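Local coordinates for phosphotriesterase homology protein (Escherichia coli, PDB 1BF6) that hydrolyses phosphorylated glyceryl acetates and certain aromatic esters, using two zinc ions bound in each subunit, at residues 208-213 and 237-242. Sequence-based numbering, arbitrary orientation.
With ZN (zinc ion), chain C; SO4 (sulfate ion), chain F.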
loop_
_atom_site.group_PDB
_atom_site.type_symbol
_atom_site.label_atom_id
_atom_site.label_comp_id
_atom_site.label_asym_id
_atom_site.label_seq_id
_atom_site.Cartn_x
_atom_site.Cartn_y
_atom_site.Cartn_z
ATOM N N ASP A 208 -6.003 3.764 3.683
ATOM C CA ASP A 208 -5.398 2.485 4.076
ATOM C C ASP A 208 -4.953 2.333 5.532
ATOM O O ASP A 208 -4.185 1.415 5.843
ATOM C CB ASP A 208 -4.206 2.158 3.160
ATOM C CG ASP A 208 -3.214 3.309 3.052
ATOM O OD1 ASP A 208 -3.111 4.116 3.998
ATOM O OD2 ASP A 208 -2.559 3.428 1.990
ATOM N N THR A 209 -5.391 3.241 6.399
ATOM C CA THR A 209 -5.045 3.156 7.819
ATOM C C THR A 209 -6.327 2.893 8.638
ATOM O O THR A 209 -6.435 3.272 9.815
ATOM C CB THR A 209 -4.318 4.423 8.320
ATOM O OG1 THR A 209 -5.134 5.582 8.112
ATOM C CG2 THR A 209 -2.971 4.607 7.583
ATOM N N ILE A 210 -7.294 2.251 7.984
ATOM C CA ILE A 210 -8.569 1.907 8.607
ATOM C C ILE A 210 -8.311 1.079 9.862
ATOM O O ILE A 210 -7.552 0.111 9.819
ATOM C CB ILE A 210 -9.449 1.117 7.616
ATOM C CG1 ILE A 210 -9.989 2.067 6.538
ATOM C CG2 ILE A 210 -10.596 0.406 8.344
ATOM C CD1 ILE A 210 -10.435 1.359 5.262
ATOM N N GLY A 211 -8.920 1.489 10.977
ATOM C CA GLY A 211 -8.737 0.774 12.235
ATOM C C GLY A 211 -7.707 1.406 13.162
ATOM O O GLY A 211 -7.660 1.076 14.346
ATOM N N LYS A 212 -6.875 2.303 12.629
ATOM C CA LYS A 212 -5.844 2.977 13.423
ATOM C C LYS A 212 -6.442 4.244 14.014
ATOM O O LYS A 212 -5.996 5.362 13.753
ATOM C CB LYS A 212 -4.605 3.261 12.554
ATOM C CG LYS A 212 -4.046 1.970 11.942
ATOM C CD LYS A 212 -2.647 2.074 11.349
ATOM C CE LYS A 212 -2.191 0.682 10.937
ATOM N NZ LYS A 212 -0.774 0.660 10.507
ATOM N N ASN A 213 -7.447 4.026 14.858
ATOM C CA ASN A 213 -8.208 5.083 15.503
ATOM C C ASN A 213 -7.498 5.956 16.534
ATOM O O ASN A 213 -8.011 7.009 16.921
ATOM C CB ASN A 213 -9.512 4.491 16.044
ATOM C CG ASN A 213 -10.321 3.828 14.960
ATOM O OD1 ASN A 213 -10.829 2.721 15.126
ATOM N ND2 ASN A 213 -10.410 4.489 13.812
ATOM N N VAL A 237 -10.604 5.991 -5.437
ATOM C CA VAL A 237 -10.330 5.624 -4.046
ATOM C C VAL A 237 -10.159 4.125 -3.822
ATOM O O VAL A 237 -10.948 3.315 -4.325
ATOM C CB VAL A 237 -11.471 6.122 -3.105
ATOM C CG1 VAL A 237 -11.186 5.733 -1.656
ATOM C CG2 VAL A 237 -11.631 7.609 -3.209
ATOM N N MET A 238 -9.092 3.760 -3.110
ATOM C CA MET A 238 -8.837 2.373 -2.754
ATOM C C MET A 238 -8.686 2.286 -1.224
ATOM O O MET A 238 -8.433 3.304 -0.561
ATOM C CB MET A 238 -7.660 1.788 -3.526
ATOM C CG MET A 238 -7.971 1.689 -5.026
ATOM S SD MET A 238 -6.822 0.714 -5.986
ATOM C CE MET A 238 -5.401 1.807 -5.999
ATOM N N LEU A 239 -8.867 1.081 -0.678
ATOM C CA LEU A 239 -8.868 0.873 0.775
ATOM C C LEU A 239 -7.966 -0.232 1.292
ATOM O O LEU A 239 -7.665 -1.187 0.578
ATOM C CB LEU A 239 -10.306 0.532 1.223
ATOM C CG LEU A 239 -11.481 1.393 0.727
ATOM C CD1 LEU A 239 -12.804 0.738 1.143
ATOM C CD2 LEU A 239 -11.404 2.796 1.268
ATOM N N SER A 240 -7.588 -0.109 2.573
ATOM C CA SER A 240 -6.765 -1.107 3.257
ATOM C C SER A 240 -6.616 -0.824 4.768
ATOM O O SER A 240 -7.126 0.177 5.273
ATOM C CB SER A 240 -5.384 -1.245 2.595
ATOM O OG SER A 240 -5.170 -2.586 2.170
ATOM N N MET A 241 -5.912 -1.722 5.457
ATOM C CA MET A 241 -5.668 -1.639 6.907
ATOM C C MET A 241 -4.209 -1.283 7.252
ATOM O O MET A 241 -3.912 -0.784 8.349
ATOM C CB MET A 241 -5.966 -3.003 7.552
ATOM C CG MET A 241 -7.359 -3.574 7.288
ATOM S SD MET A 241 -8.605 -2.550 8.000
ATOM C CE MET A 241 -8.264 -2.811 9.736
ATOM N N ASP A 242 -3.299 -1.572 6.321
ATOM C CA ASP A 242 -1.863 -1.359 6.528
ATOM C C ASP A 242 -1.396 -2.061 7.820
ATOM O O ASP A 242 -0.812 -1.413 8.706
ATOM C CB ASP A 242 -1.512 0.132 6.582
ATOM C CG ASP A 242 -0.008 0.381 6.608
ATOM O OD1 ASP A 242 0.760 -0.537 6.241
ATOM O OD2 ASP A 242 0.393 1.476 7.015
HETATM ZN ZN ZN C . 2.727 0.055 4.970
HETATM S S SO4 F . 2.125 1.669 13.074
HETATM O O1 SO4 F . 2.550 2.057 14.416
HETATM O O2 SO4 F . 3.131 0.677 12.501
HETATM O O3 SO4 F . 0.737 0.971 13.057
HETATM O O4 SO4 F . 2.000 2.919 12.205
HETATM O O HOH W 1 -5.030 -0.805 10.663
#
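At the C-terminal mouth of the TIM barrel, where the metal centre lies, Lys212 reaches across to Asp242, a zinc ligand in the loop after strand 237-239. Lys212 NZ donates to the main-chain Asp242 O at 2.7 Å, meeting the carbonyl at a C=O...N angle of 150° and 25° from its plane. Past CG the lysine is fully stretched out, which carries the ammonium to this carbonyl and to a sulfate, probably from the crystallisation liquor; NZ also donates to sulfate O3. The link to the carboxylate is a long salt bridge, Lys212 NZ to Asp242 OD2, 3.8 Å. Asp242 OD1 binds the zinc at 2.4 Å, the carboxylate swung away from its own backbone N by a chi1 of -172°, in a site completed by His11, His13 and Glu124.

Strands 204-207 and 237-239 are parallel neighbours in the barrel wall, and their pairing continues into these loops as a weak bond from Ile210 N to Ser240 O (3.4 Å). Asp208 CA makes a bent CA-H...O contact with Ser240 O (3.1 Å), while Asp208 OD1 is hydrogen-bonded to ND1 of His185, a ligand of the second zinc. A type II turn from Thr209 to Lys212 then swings the chain round. Against Ile210 of this turn, the Met241 side chain, folded back at its second and third torsions, lies roughly perpendicular to the isoleucine, Met241 SD 3.6 Å from Ile210 CG2, and helix 259-270 packs against both side chains. One water donates to both Ile210 O and Met241 O.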